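Local coordinates for putative branched-chain amino acid ABC transporter, periplasmic branched-chain amino acid-binding protein (PDB 4RU0) that probably serves as the periplasmic solute-binding component of an ABC transporter, capturing branched-chain amino acids or related small molecules for uptake, at residues G69-V74 and T343-F348; A337-R342 and D369-D374. All blocks are in the same frame, centred on the assembly; numbering follows the deposited sequence.

Interaction 1: residues G69-V74 and T343-F348; sequences GGINGV and TAQGKF
Ile71 O is shared by two donors, the backbone N of Val74 at 2.9 Å and, more weakly, the side-chain amide of Gln345, whose NE2 lies 3.4 Å from Ile71 O with an N-H...O angle of 148°. The first bond belongs to a type I' beta turn from Ile71 to Val74, closed in the other direction by Ile71 N to Val74 O (2.8 Å); Asn72 and Gly73, both at positive phi, form its corner. Gln345 spans the gap from the helix to this turn with its chain extended beyond CG (chi2 -176°). Its NE2 side packs on aliphatic groups, 3.6 Å from Ile71 CG2 and 3.7 Å from Val74 CG2. On the other branch OE1 approaches Asn72 CB at 3.1 Å and stands 3.3 Å from Ile71 O, an unfavourable pair of acceptors, so the amide's grip on that carbonyl is weak. The Asn72 and Gln345 side chains slide past each other in opposite directions, their amide planes 35° apart, without a hydrogen bond. The 148 Å² of buried surface centres on Gln345. In the fold, the turn connects helix 47-67 to strand 76-82 and lies against the C-terminal end of helix 325-348, with Ile71 also touching Val338 and Ile341 on that helix.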
loop_
_atom_site.group_PDB
_atom_site.type_symbol
_atom_site.label_atom_id
_atom_site.label_comp_id
_atom_site.label_asym_id
_atom_site.label_seq_id
_atom_site.Cartn_x
_atom_site.Cartn_y
_atom_site.Cartn_z
ATOM N N GLY A 69 -2.309 15.030 22.786
ATOM C CA GLY A 69 -3.498 15.847 22.941
ATOM C C GLY A 69 -4.209 16.068 21.621
ATOM O O GLY A 69 -4.785 17.132 21.379
ATOM N N GLY A 70 -4.167 15.051 20.764
ATOM C CA GLY A 70 -4.758 15.140 19.441
ATOM C C GLY A 70 -3.809 15.814 18.471
ATOM O O GLY A 70 -2.618 15.949 18.750
ATOM N N ILE A 71 -4.337 16.235 17.328
ATOM C CA ILE A 71 -3.523 16.895 16.315
ATOM C C ILE A 71 -3.539 18.400 16.528
ATOM O O ILE A 71 -4.541 19.060 16.253
ATOM C CB ILE A 71 -4.010 16.577 14.886
ATOM C CG1 ILE A 71 -3.969 15.069 14.625
ATOM C CG2 ILE A 71 -3.170 17.316 13.857
ATOM C CD1 ILE A 71 -4.538 14.668 13.285
ATOM N N ASN A 72 -2.420 18.930 17.020
ATOM C CA ASN A 72 -2.293 20.351 17.340
ATOM C C ASN A 72 -3.450 20.866 18.189
ATOM O O ASN A 72 -3.934 21.975 17.980
ATOM C CB ASN A 72 -2.186 21.184 16.063
ATOM C CG ASN A 72 -0.758 21.548 15.717
ATOM O OD1 ASN A 72 0.191 21.040 16.316
ATOM N ND2 ASN A 72 -0.598 22.437 14.743
ATOM N N GLY A 73 -3.897 20.048 19.134
ATOM C CA GLY A 73 -4.975 20.428 20.026
ATOM C C GLY A 73 -6.327 19.862 19.635
ATOM O O GLY A 73 -7.223 19.751 20.470
ATOM N N VAL A 74 -6.476 19.503 18.362
ATOM C CA VAL A 74 -7.735 18.959 17.859
ATOM C C VAL A 74 -7.850 17.461 18.116
ATOM O O VAL A 74 -7.062 16.670 17.601
ATOM C CB VAL A 74 -7.894 19.212 16.353
ATOM C CG1 VAL A 74 -9.230 18.669 15.864
ATOM C CG2 VAL A 74 -7.772 20.691 16.054
ATOM N N THR A 343 -0.759 18.881 8.190
ATOM C CA THR A 343 -0.234 19.764 7.154
ATOM C C THR A 343 -1.231 20.862 6.795
ATOM O O THR A 343 -0.852 22.016 6.598
ATOM C CB THR A 343 0.127 18.973 5.874
ATOM O OG1 THR A 343 0.970 17.867 6.213
ATOM C CG2 THR A 343 0.841 19.862 4.865
ATOM N N ALA A 344 -2.507 20.495 6.716
ATOM C CA ALA A 344 -3.539 21.430 6.289
ATOM C C ALA A 344 -3.864 22.441 7.388
ATOM O O ALA A 344 -4.137 23.602 7.100
ATOM C CB ALA A 344 -4.797 20.679 5.861
ATOM N N GLN A 345 -3.818 21.995 8.639
ATOM C CA GLN A 345 -3.988 22.884 9.787
ATOM C C GLN A 345 -2.992 24.040 9.757
ATOM O O GLN A 345 -3.243 25.097 10.329
ATOM C CB GLN A 345 -3.837 22.118 11.103
ATOM C CG GLN A 345 -5.019 21.244 11.466
ATOM C CD GLN A 345 -4.846 20.593 12.820
ATOM O OE1 GLN A 345 -3.920 20.920 13.556
ATOM N NE2 GLN A 345 -5.737 19.669 13.159
ATOM N N GLY A 346 -1.866 23.833 9.081
ATOM C CA GLY A 346 -0.871 24.874 8.911
ATOM C C GLY A 346 -1.384 26.030 8.072
ATOM O O GLY A 346 -0.788 27.107 8.054
ATOM N N LYS A 347 -2.493 25.811 7.374
ATOM C CA LYS A 347 -3.090 26.866 6.564
ATOM C C LYS A 347 -4.550 27.118 6.955
ATOM O O LYS A 347 -5.162 28.091 6.518
ATOM C CB LYS A 347 -2.985 26.522 5.071
ATOM C CG LYS A 347 -3.457 27.644 4.152
ATOM C CD LYS A 347 -3.051 27.459 2.706
ATOM C CE LYS A 347 -3.565 28.627 1.871
ATOM N NZ LYS A 347 -2.973 28.669 0.507
ATOM N N PHE A 348 -5.111 26.260 7.797
ATOM C CA PHE A 348 -6.519 26.405 8.142
ATOM C C PHE A 348 -6.765 26.458 9.654
ATOM O O PHE A 348 -7.910 26.585 10.096
ATOM C CB PHE A 348 -7.333 25.271 7.507
ATOM C CG PHE A 348 -7.216 25.210 6.001
ATOM C CD1 PHE A 348 -7.738 26.219 5.208
ATOM C CD2 PHE A 348 -6.593 24.135 5.381
ATOM C CE1 PHE A 348 -7.633 26.162 3.827
ATOM C CE2 PHE A 348 -6.483 24.076 4.001
ATOM C CZ PHE A 348 -7.005 25.089 3.225
#

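Interaction 2: residues A337-R342 and D369-D374; sequences AVEAIR and DARLKD
Arg371 and Glu339 join two helices of the periplasmic binding protein fold through a salt-bridge network that also includes Arg342. From its CB, Arg371 heads toward helix 325-348, with CG anti to the backbone N; a bend at chi2 (59°) then redirects the chain, which runs on to the guanidinium. CD is the first atom to come near the acid, 4.0 Å from Glu339 OE2. Farther out, NE approaches that same oxygen at 3.0 Å, a closeness that probably adds to the attraction, though NH2 makes the bond. CZ lies 3.4 Å from Glu339 OE2 and 3.6 Å from Glu339 OE1, facing both carboxylate oxygens, and NH2 donates to Glu339 OE1 at 2.7 Å with an N-H...O angle of 150°. This oxygen lies at the edge of the Arg371 guanidinium, near its plane, although the carboxylate plane itself is turned by 38°. Since OE1 is crowded in the model, the exact length of the bond is less certain than the pairing of the charges.

Glu339 arrives from the opposite direction, its chain folded at chi2, and its side chain also touches Leu365 in the loop before the short strand 366-367 and Ile367 on that strand. Arg342, one helical turn after Glu339, brings a second positive charge to the same carboxylate, but its own close approach to OE1 is doubtful. The shared acid probably offsets the repulsion between the two arginines. Arg371 NH2 lies over one face of the Arg342 guanidinium and is 3.6 Å from Arg342 CD.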
loop_
_atom_site.group_PDB
_atom_site.type_symbol
_atom_site.label_atom_id
_atom_site.label_comp_id
_atom_site.label_asym_id
_atom_site.label_seq_id
_atom_site.Cartn_x
_atom_site.Cartn_y
_atom_site.Cartn_z
ATOM N N ALA A 337 -2.797 9.964 6.928
ATOM C CA ALA A 337 -3.955 10.821 7.096
ATOM C C ALA A 337 -3.693 11.878 8.166
ATOM O O ALA A 337 -3.992 13.057 7.968
ATOM C CB ALA A 337 -5.174 9.990 7.447
ATOM N N VAL A 338 -3.120 11.449 9.288
ATOM C CA VAL A 338 -2.799 12.347 10.399
ATOM C C VAL A 338 -1.860 13.477 9.972
ATOM O O VAL A 338 -2.092 14.639 10.304
ATOM C CB VAL A 338 -2.169 11.574 11.578
ATOM C CG1 VAL A 338 -1.536 12.530 12.574
ATOM C CG2 VAL A 338 -3.214 10.711 12.263
ATOM N N GLU A 339 -0.814 13.139 9.225
ATOM C CA GLU A 339 0.117 14.149 8.730
ATOM C C GLU A 339 -0.534 15.064 7.695
ATOM O O GLU A 339 -0.220 16.253 7.620
ATOM C CB GLU A 339 1.361 13.488 8.133
ATOM C CG GLU A 339 2.255 12.830 9.168
ATOM C CD GLU A 339 2.736 13.806 10.233
ATOM O OE1 GLU A 339 2.535 13.511 11.432
ATOM O OE2 GLU A 339 3.311 14.859 9.875
ATOM N N ALA A 340 -1.434 14.500 6.892
ATOM C CA ALA A 340 -2.170 15.280 5.907
ATOM C C ALA A 340 -3.025 16.326 6.607
ATOM O O ALA A 340 -3.047 17.493 6.215
ATOM C CB ALA A 340 -3.036 14.375 5.041
ATOM N N ILE A 341 -3.728 15.889 7.646
ATOM C CA ILE A 341 -4.539 16.777 8.461
ATOM C C ILE A 341 -3.668 17.849 9.105
ATOM O O ILE A 341 -3.961 19.043 9.007
ATOM C CB ILE A 341 -5.295 15.997 9.552
ATOM C CG1 ILE A 341 -6.359 15.102 8.915
ATOM C CG2 ILE A 341 -5.922 16.957 10.556
ATOM C CD1 ILE A 341 -6.943 14.083 9.859
ATOM N N ARG A 342 -2.587 17.407 9.744
ATOM C CA ARG A 342 -1.628 18.302 10.379
ATOM C C ARG A 342 -1.098 19.334 9.391
ATOM O O ARG A 342 -1.013 20.518 9.707
ATOM C CB ARG A 342 -0.473 17.497 10.979
ATOM C CG ARG A 342 0.665 18.341 11.536
ATOM C CD ARG A 342 1.677 17.492 12.298
ATOM N NE ARG A 342 1.112 16.924 13.519
ATOM C CZ ARG A 342 0.879 15.630 13.707
ATOM N NH1 ARG A 342 1.164 14.761 12.752
ATOM N NH2 ARG A 342 0.363 15.202 14.849
ATOM N N ASP A 369 13.082 12.969 6.635
ATOM C CA ASP A 369 13.694 12.035 7.572
ATOM C C ASP A 369 13.670 12.622 8.981
ATOM O O ASP A 369 13.490 11.897 9.963
ATOM C CB ASP A 369 15.125 11.706 7.158
ATOM C CG ASP A 369 15.186 10.651 6.080
ATOM O OD1 ASP A 369 14.323 9.749 6.086
ATOM O OD2 ASP A 369 16.098 10.726 5.230
ATOM N N ALA A 370 13.852 13.936 9.069
ATOM C CA ALA A 370 13.754 14.637 10.343
ATOM C C ALA A 370 12.365 14.444 10.934
ATOM O O ALA A 370 12.212 14.142 12.121
ATOM C CB ALA A 370 14.055 16.116 10.164
ATOM N N ARG A 371 11.357 14.611 10.085
ATOM C CA ARG A 371 9.970 14.471 10.492
ATOM C C ARG A 371 9.654 13.027 10.888
ATOM O O ARG A 371 8.947 12.783 11.863
ATOM C CB ARG A 371 9.054 14.943 9.363
ATOM C CG ARG A 371 7.577 14.788 9.638
ATOM C CD ARG A 371 7.162 15.557 10.873
ATOM N NE ARG A 371 5.923 15.026 11.427
ATOM C CZ ARG A 371 5.332 15.496 12.517
ATOM N NH1 ARG A 371 5.864 16.516 13.174
ATOM N NH2 ARG A 371 4.207 14.944 12.947
ATOM N N LEU A 372 10.191 12.075 10.128
ATOM C CA LEU A 372 10.012 10.657 10.430
ATOM C C LEU A 372 10.613 10.304 11.786
ATOM O O LEU A 372 10.071 9.474 12.520
ATOM C CB LEU A 372 10.643 9.783 9.337
ATOM C CG LEU A 372 9.940 9.680 7.981
ATOM C CD1 LEU A 372 10.846 8.995 6.966
ATOM C CD2 LEU A 372 8.614 8.934 8.101
ATOM N N LYS A 373 11.738 10.937 12.109
ATOM C CA LYS A 373 12.398 10.718 13.391
ATOM C C LYS A 373 11.520 11.205 14.543
ATOM O O LYS A 373 11.451 10.565 15.592
ATOM C CB LYS A 373 13.756 11.412 13.422
ATOM N N ASP A 374 10.842 12.331 14.341
ATOM C CA ASP A 374 9.947 12.868 15.363
ATOM C C ASP A 374 8.824 11.893 15.709
ATOM O O ASP A 374 8.643 11.540 16.875
ATOM C CB ASP A 374 9.352 14.206 14.918
ATOM C CG ASP A 374 10.328 15.353 15.066
ATOM O OD1 ASP A 374 10.540 15.808 16.209
ATOM O OD2 ASP A 374 10.882 15.804 14.043
#

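From the N terminus, the chain passes through helix 47-67 into the turn at 69-74, which waits for its partner until the end of helix 325-348; interaction 1 thus closes a loop of 268 intervening residues. Interaction 2 starts within that loop, at 337-342, but finishes beyond it at 369-374, closing a short loop of 26 residues. The two loops therefore cross. Both contacts use helix 325-348, with centres about 12 Å apart, and Ile71 connects them directly: its CG2 packs 3.9 Å from Arg342 CA. Together they tie the helix 47-67 to strand 76-82 connection and helix 369-375 to one long helix.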